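Local coordinates for protein xylanase 10C (Pseudomonas cellulosa, PDB 1GNY) that cleaves internal linkages of the xylan backbone, and through this N-terminal family 15 carbohydrate-binding module binds xylan and xylooligosaccharides, at residues Gly12-Ala17 and Gly43-Ile48. Numbering follows the deposited sequence.
With XYP (beta-D-xylopyranose), chain B.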
ATOM      1  N   GLY A  12       6.288 -12.126   3.881  1.00 15.73           N
ATOM      2  CA  GLY A  12       5.794 -11.798   2.566  1.00 15.05           C
ATOM      3  C   GLY A  12       5.908 -10.361   2.093  1.00 14.60           C
ATOM      4  O   GLY A  12       5.515 -10.073   0.963  1.00 15.12           O
ATOM      5  N   TRP A  13       6.460  -9.480   2.911  1.00 13.50           N
ATOM      6  CA  TRP A  13       6.642  -8.097   2.482  1.00 12.88           C
ATOM      7  C   TRP A  13       8.030  -7.843   1.886  1.00 14.30           C
ATOM      8  O   TRP A  13       9.003  -8.529   2.203  1.00 15.10           O
ATOM      9  CB  TRP A  13       6.402  -7.127   3.624  1.00 13.69           C
ATOM     10  CG  TRP A  13       4.947  -6.959   4.056  1.00 12.30           C
ATOM     11  CD1 TRP A  13       4.193  -7.816   4.814  1.00 12.63           C
ATOM     12  CD2 TRP A  13       4.124  -5.822   3.804  1.00 12.66           C
ATOM     13  NE1 TRP A  13       2.947  -7.282   5.042  1.00 13.64           N
ATOM     14  CE2 TRP A  13       2.876  -6.054   4.428  1.00 13.18           C
ATOM     15  CE3 TRP A  13       4.314  -4.612   3.099  1.00 13.50           C
ATOM     16  CZ2 TRP A  13       1.844  -5.139   4.371  1.00 15.05           C
ATOM     17  CZ3 TRP A  13       3.316  -3.703   3.069  1.00 12.49           C
ATOM     18  CH2 TRP A  13       2.074  -3.964   3.693  1.00 13.78           C
ATOM     19  N   ARG A  14       8.108  -6.800   1.065  1.00 12.41           N
ATOM     20  CA  ARG A  14       9.356  -6.344   0.416  1.00 13.58           C
ATOM     21  C   ARG A  14       9.368  -4.838   0.322  1.00 13.04           C
ATOM     22  O   ARG A  14       8.313  -4.207   0.286  1.00 13.90           O
ATOM     23  CB  ARG A  14       9.435  -6.820  -1.054  1.00 14.32           C
ATOM     24  CG  ARG A  14       9.222  -8.274  -1.339  1.00 18.81           C
ATOM     25  CD  ARG A  14       9.259  -8.591  -2.850  1.00 18.14           C
ATOM     26  NE  ARG A  14       8.152  -8.075  -3.690  1.00 19.29           N
ATOM     27  CZ  ARG A  14       6.964  -8.669  -3.816  1.00 17.13           C
ATOM     28  NH1 ARG A  14       6.684  -9.784  -3.168  1.00 17.45           N
ATOM     29  NH2 ARG A  14       6.040  -8.171  -4.626  1.00 16.71           N
ATOM     30  N   GLY A  15      10.570  -4.264   0.261  1.00 13.06           N
ATOM     31  CA  GLY A  15      10.703  -2.879  -0.149  1.00 13.13           C
ATOM     32  C   GLY A  15      10.361  -2.796  -1.638  1.00 13.74           C
ATOM     33  O   GLY A  15      10.365  -3.796  -2.382  1.00 14.04           O
ATOM     34  N   ASN A  16      10.017  -1.573  -2.051  1.00 12.85           N
ATOM     35  CA  ASN A  16       9.648  -1.257  -3.464  1.00 13.30           C
ATOM     36  C   ASN A  16      10.073   0.146  -3.894  1.00 13.91           C
ATOM     37  O   ASN A  16      10.075   1.090  -3.084  1.00 12.48           O
ATOM     38  CB  ASN A  16       8.147  -1.351  -3.660  1.00 13.60           C
ATOM     39  CG  ASN A  16       7.743  -1.552  -5.100  1.00 13.67           C
ATOM     40  OD1 ASN A  16       7.050  -0.701  -5.716  1.00 15.79           O
ATOM     41  ND2 ASN A  16       8.094  -2.677  -5.626  1.00 10.93           N
ATOM     42  N   ALA A  17      10.478   0.240  -5.164  1.00 13.40           N
ATOM     43  CA  ALA A  17      10.789   1.533  -5.799  1.00 14.39           C
ATOM     44  C   ALA A  17      10.055   1.600  -7.132  1.00 15.33           C
ATOM     45  O   ALA A  17      10.245   0.771  -7.993  1.00 14.69           O
ATOM     46  CB  ALA A  17      12.248   1.709  -6.015  1.00 14.65           C
ATOM     47  N   GLY A  43       8.472   2.619  -1.270  1.00 11.43           N
ATOM     48  CA  GLY A  43       7.388   2.051  -0.492  1.00 10.59           C
ATOM     49  C   GLY A  43       7.634   0.646   0.012  1.00 11.48           C
ATOM     50  O   GLY A  43       8.760   0.154   0.035  1.00 11.40           O
ATOM     51  N   ALA A  44       6.514   0.003   0.374  1.00 11.44           N
ATOM     52  CA  ALA A  44       6.476  -1.376   0.882  1.00 11.94           C
ATOM     53  C   ALA A  44       5.303  -2.095   0.249  1.00 11.57           C
ATOM     54  O   ALA A  44       4.237  -1.513   0.157  1.00 12.20           O
ATOM     55  CB  ALA A  44       6.338  -1.373   2.344  1.00 12.74           C
ATOM     56  N   VAL A  45       5.537  -3.336  -0.174  1.00 11.35           N
ATOM     57  CA  VAL A  45       4.550  -4.137  -0.904  1.00 11.29           C
ATOM     58  C   VAL A  45       4.490  -5.603  -0.474  1.00 12.16           C
ATOM     59  O   VAL A  45       5.440  -6.105   0.140  1.00 12.46           O
ATOM     60  CB  VAL A  45       4.828  -4.122  -2.448  1.00 11.03           C
ATOM     61  CG1 VAL A  45       4.683  -2.699  -3.066  1.00 11.65           C
ATOM     62  CG2 VAL A  45       6.141  -4.733  -2.793  1.00 10.09           C
ATOM     63  N   PHE A  46       3.383  -6.251  -0.846  1.00 12.01           N
ATOM     64  CA  PHE A  46       3.174  -7.682  -0.664  1.00 11.82           C
ATOM     65  C   PHE A  46       2.348  -8.137  -1.861  1.00 13.21           C
ATOM     66  O   PHE A  46       1.802  -7.321  -2.619  1.00 13.53           O
ATOM     67  CB  PHE A  46       2.449  -7.990   0.656  1.00 12.75           C
ATOM     68  CG  PHE A  46       1.071  -7.388   0.734  1.00 12.77           C
ATOM     69  CD1 PHE A  46       0.907  -6.077   1.159  1.00 15.11           C
ATOM     70  CD2 PHE A  46      -0.052  -8.111   0.312  1.00 14.22           C
ATOM     71  CE1 PHE A  46      -0.357  -5.494   1.181  1.00 14.41           C
ATOM     72  CE2 PHE A  46      -1.314  -7.521   0.339  1.00 14.19           C
ATOM     73  CZ  PHE A  46      -1.458  -6.219   0.751  1.00 14.59           C
ATOM     74  N   ASP A  47       2.200  -9.447  -1.995  1.00 15.09           N
ATOM     75  CA  ASP A  47       1.414  -9.985  -3.094  1.00 15.72           C
ATOM     76  C   ASP A  47       0.127 -10.653  -2.640  1.00 15.64           C
ATOM     77  O   ASP A  47       0.097 -11.366  -1.636  1.00 16.66           O
ATOM     78  CB  ASP A  47       2.188 -11.050  -3.862  1.00 15.67           C
ATOM     79  CG  ASP A  47       3.429 -10.535  -4.475  1.00 17.14           C
ATOM     80  OD1 ASP A  47       3.461  -9.364  -4.940  1.00 16.37           O
ATOM     81  OD2 ASP A  47       4.430 -11.262  -4.564  1.00 20.01           O
ATOM     82  N   ILE A  48      -0.934 -10.409  -3.382  1.00 14.89           N
ATOM     83  CA  ILE A  48      -2.159 -11.175  -3.279  1.00 15.77           C
ATOM     84  C   ILE A  48      -2.003 -12.271  -4.335  1.00 16.02           C
ATOM     85  O   ILE A  48      -1.865 -12.015  -5.542  1.00 16.16           O
ATOM     86  CB  ILE A  48      -3.418 -10.334  -3.514  1.00 15.62           C
ATOM     87  CG1 ILE A  48      -3.641  -9.340  -2.363  1.00 16.81           C
ATOM     88  CG2 ILE A  48      -4.694 -11.237  -3.677  1.00 16.05           C
ATOM     89  CD1 ILE A  48      -3.866  -9.943  -0.954  1.00 19.44           C
TER
HETATM   90  C1  XYP B   2       9.019  -2.612 -10.152  1.00 18.73           C
HETATM   91  C2  XYP B   2       8.123  -2.119  -9.026  1.00 15.52           C
HETATM   92  C3  XYP B   2       6.834  -1.518  -9.582  1.00 15.12           C
HETATM   93  C4  XYP B   2       7.141  -0.540 -10.720  1.00 16.53           C
HETATM   94  C5  XYP B   2       8.069  -1.217 -11.709  1.00 17.25           C
HETATM   95  O2  XYP B   2       7.772  -3.202  -8.170  1.00 15.43           O
HETATM   96  O3  XYP B   2       6.115  -0.855  -8.554  1.00 13.94           O
HETATM   97  O4  XYP B   2       5.923  -0.221 -11.354  1.00 14.99           O
HETATM   98  O5  XYP B   2       9.258  -1.658 -11.091  1.00 17.09           O
HETATM   99  O   HOH W   1       3.718 -11.472  -0.483  1.00 20.04           O
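Trp-13 and Phe-46 make the tight side of this pairing between edge strand 14-17 and strand 43-48. Phe-46 CD1 sits over one face of the indole, 3.5 Å from Trp-13 CZ2, the ring planes turned 53° apart; Phe-46 CB lies over the five-membered ring in a CH-pi contact, and Trp-13 CZ3 packs on Ala-44 CB at 3.9 Å. Val-145 of strand 139-149 touches both aromatics, and Trp-13 NE1 is satisfied by Asp-8 O. Two antiparallel hydrogen-bonded pairs, Arg-14 with Val-45 and Asn-16 with Gly-43, join the strands; beyond them, at exposed Gly-12, a water bridges Gly-12 O and Asp-47 N. The opposite face carries Arg-14, Val-45 and Asn-16, more exposed toward Arg-14 and Asp-47. Arg-14, bent at chi3 (-68°), reaches past Val-45 CG2 into an end-on salt bridge: Arg-14 NH2 meets Asp-47 OD1 at 2.9 Å, nearly straight and in the guanidinium plane, while NH1 reaches OD2 from above the carboxylate. A methionine in place of Arg-14 would probably cost Asp-47 this salt bridge, leaving it to lean on Lys-83, and Gln-127 OE1 this donor. Asn-16 CB rests on Val-45 CG1 at 3.8 Å, and Asn-16 ND2 donates to xylose O2 at 2.6 Å. Apolar packing thus backs a sugar-binding face, with Arg-14 probably helping to orient the xylan-binding Gln-127.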